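Local atomic coordinates of S-adenosylmethionine:tRNA ribosyltransferase-isomerase (Thermotoga maritima, PDB entry 1VKY), a protein that probably transfers and isomerises the ribose moiety of S-adenosylmethionine onto the 7-aminomethyl group of preQ1-modified tRNA, giving epoxyqueuosine. Residues I102-V107 with D135-L140. Residues are numbered along the deposited sequence; the frame is centred on the assembly and turned at random.
Sequences IWKCLV and DGTRIL
Lys104 reaches across an antiparallel beta sheet to a salt bridge with Asp135, while Leu140 packs on Cys105 on the other face. The strands pair in the middle of this six-stranded sheet, between strands 89-97 and 125-132. Trp103 and Leu140 form a hydrogen-bonded pair, with Leu140 N 2.9 Å from Trp103 O in a nearly straight bond. Cys105 and Arg138 form the next such pair. Lys104 and Ile139 make the non-hydrogen-bonded pair between them.

On the Lys104 face, the lysine chain runs alongside Ile139, with Lys104 CG 4.0 Å from Ile139 CG1. It then bends twice, at chi3 (63°) and chi4 (80°), which brings the ammonium to the turn that precedes strand 138-143. There Lys104 NZ meets Asp135 OD2 at 2.8 Å, on the syn side of the carboxylate. Lys104 NZ also donates to Thr137 OG1 at 3.1 Å. Asp135 OD1 accepts from Thr137 N, closing an Asx turn. An alanine in place of Asp135 would probably leave the lysine charge without its close carboxylate and deprive the turn of its side-chain acceptor.

On the other face, Leu140 packs its CD2 branch against Cys105 SG at 3.6 Å. Leu140 CD2 also lies 4.1 Å from Val107 CG2. Cys129 of strand 125-132 also touches Leu140. Past the last bridge, a water joins the segments: it accepts from Val107 N at 2.8 Å and donates to Gly136 O.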
loop_
_atom_site.group_PDB
_atom_site.type_symbol
_atom_site.label_atom_id
_atom_site.label_comp_id
_atom_site.label_asym_id
_atom_site.label_seq_id
_atom_site.Cartn_x
_atom_site.Cartn_y
_atom_site.Cartn_z
ATOM N N ILE B 102 -30.609 -15.996 -7.297
ATOM C CA ILE B 102 -30.771 -16.846 -6.099
ATOM C C ILE B 102 -29.504 -16.701 -5.230
ATOM O O ILE B 102 -28.377 -17.078 -5.632
ATOM C CB ILE B 102 -31.069 -18.353 -6.460
ATOM C CG1 ILE B 102 -32.252 -18.470 -7.409
ATOM C CG2 ILE B 102 -31.350 -19.161 -5.194
ATOM C CD1 ILE B 102 -32.637 -19.891 -7.761
ATOM N N TRP B 103 -29.704 -16.134 -4.039
ATOM C CA TRP B 103 -28.637 -15.789 -3.124
ATOM C C TRP B 103 -28.881 -16.279 -1.707
ATOM O O TRP B 103 -30.009 -16.204 -1.209
ATOM C CB TRP B 103 -28.535 -14.257 -3.064
ATOM C CG TRP B 103 -28.001 -13.643 -4.297
ATOM C CD1 TRP B 103 -28.666 -13.455 -5.491
ATOM C CD2 TRP B 103 -26.695 -13.127 -4.481
ATOM N NE1 TRP B 103 -27.834 -12.857 -6.399
ATOM C CE2 TRP B 103 -26.615 -12.647 -5.811
ATOM C CE3 TRP B 103 -25.573 -13.020 -3.663
ATOM C CZ2 TRP B 103 -25.468 -12.060 -6.324
ATOM C CZ3 TRP B 103 -24.443 -12.424 -4.167
ATOM C CH2 TRP B 103 -24.402 -11.959 -5.494
ATOM N N LYS B 104 -27.812 -16.746 -1.050
ATOM C CA LYS B 104 -27.798 -16.910 0.380
ATOM C C LYS B 104 -27.635 -15.538 0.954
ATOM O O LYS B 104 -26.723 -14.815 0.567
ATOM C CB LYS B 104 -26.629 -17.771 0.860
ATOM C CG LYS B 104 -26.794 -19.220 0.537
ATOM C CD LYS B 104 -25.521 -20.006 0.791
ATOM C CE LYS B 104 -25.098 -19.997 2.233
ATOM N NZ LYS B 104 -25.873 -20.972 2.992
ATOM N N CYS B 105 -28.512 -15.201 1.886
ATOM C CA CYS B 105 -28.606 -13.860 2.444
ATOM C C CYS B 105 -28.663 -13.910 3.948
ATOM O O CYS B 105 -29.149 -14.863 4.546
ATOM C CB CYS B 105 -29.882 -13.174 1.947
ATOM S SG CYS B 105 -29.910 -12.931 0.155
ATOM N N LEU B 106 -28.202 -12.826 4.550
ATOM C CA LEU B 106 -28.391 -12.597 5.965
ATOM C C LEU B 106 -29.646 -11.746 6.064
ATOM O O LEU B 106 -29.711 -10.684 5.454
ATOM C CB LEU B 106 -27.151 -11.869 6.529
ATOM C CG LEU B 106 -26.589 -12.435 7.801
ATOM C CD1 LEU B 106 -27.535 -12.051 8.931
ATOM C CD2 LEU B 106 -26.413 -13.937 7.716
ATOM N N VAL B 107 -30.654 -12.230 6.779
ATOM C CA VAL B 107 -31.931 -11.546 6.873
ATOM C C VAL B 107 -32.164 -11.209 8.346
ATOM O O VAL B 107 -32.100 -12.096 9.196
ATOM C CB VAL B 107 -33.060 -12.424 6.316
ATOM C CG1 VAL B 107 -34.389 -11.804 6.586
ATOM C CG2 VAL B 107 -32.872 -12.630 4.815
ATOM N N ASP B 135 -26.244 -22.589 8.320
ATOM C CA ASP B 135 -25.418 -21.478 8.789
ATOM C C ASP B 135 -26.230 -20.278 9.290
ATOM O O ASP B 135 -25.651 -19.308 9.772
ATOM C CB ASP B 135 -24.401 -21.033 7.697
ATOM C CG ASP B 135 -25.029 -20.776 6.307
ATOM O OD1 ASP B 135 -26.268 -20.570 6.183
ATOM O OD2 ASP B 135 -24.313 -20.724 5.266
ATOM N N GLY B 136 -27.556 -20.334 9.169
ATOM C CA GLY B 136 -28.432 -19.233 9.615
ATOM C C GLY B 136 -28.865 -18.249 8.537
ATOM O O GLY B 136 -29.533 -17.260 8.813
ATOM N N THR B 137 -28.459 -18.502 7.299
ATOM C CA THR B 137 -28.826 -17.632 6.205
ATOM C C THR B 137 -30.173 -18.074 5.689
ATOM O O THR B 137 -30.739 -19.071 6.161
ATOM C CB THR B 137 -27.775 -17.709 5.108
ATOM O OG1 THR B 137 -27.590 -19.080 4.736
ATOM C CG2 THR B 137 -26.363 -17.249 5.649
ATOM N N ARG B 138 -30.686 -17.292 4.751
ATOM C CA ARG B 138 -31.929 -17.547 4.047
ATOM C C ARG B 138 -31.569 -17.615 2.583
ATOM O O ARG B 138 -30.809 -16.790 2.101
ATOM C CB ARG B 138 -32.900 -16.389 4.268
ATOM C CG ARG B 138 -33.891 -16.582 5.416
ATOM C CD ARG B 138 -33.320 -17.278 6.563
ATOM N NE ARG B 138 -34.161 -17.306 7.740
ATOM C CZ ARG B 138 -33.678 -17.654 8.919
ATOM N NH1 ARG B 138 -32.403 -18.018 9.031
ATOM N NH2 ARG B 138 -34.451 -17.650 9.989
ATOM N N ILE B 139 -32.085 -18.615 1.885
ATOM C CA ILE B 139 -31.914 -18.680 0.456
ATOM C C ILE B 139 -33.093 -17.954 -0.136
ATOM O O ILE B 139 -34.232 -18.335 0.069
ATOM C CB ILE B 139 -31.826 -20.138 -0.029
ATOM C CG1 ILE B 139 -30.525 -20.794 0.478
ATOM C CG2 ILE B 139 -31.804 -20.160 -1.525
ATOM C CD1 ILE B 139 -30.563 -21.207 1.892
ATOM N N LEU B 140 -32.806 -16.901 -0.879
ATOM C CA LEU B 140 -33.842 -16.059 -1.452
ATOM C C LEU B 140 -33.781 -16.109 -2.964
ATOM O O LEU B 140 -32.722 -15.958 -3.558
ATOM C CB LEU B 140 -33.634 -14.617 -1.006
ATOM C CG LEU B 140 -34.308 -14.070 0.259
ATOM C CD1 LEU B 140 -34.562 -15.031 1.352
ATOM C CD2 LEU B 140 -33.475 -12.961 0.756
HETATM O O HOH W 1 -30.282 -14.701 7.944
#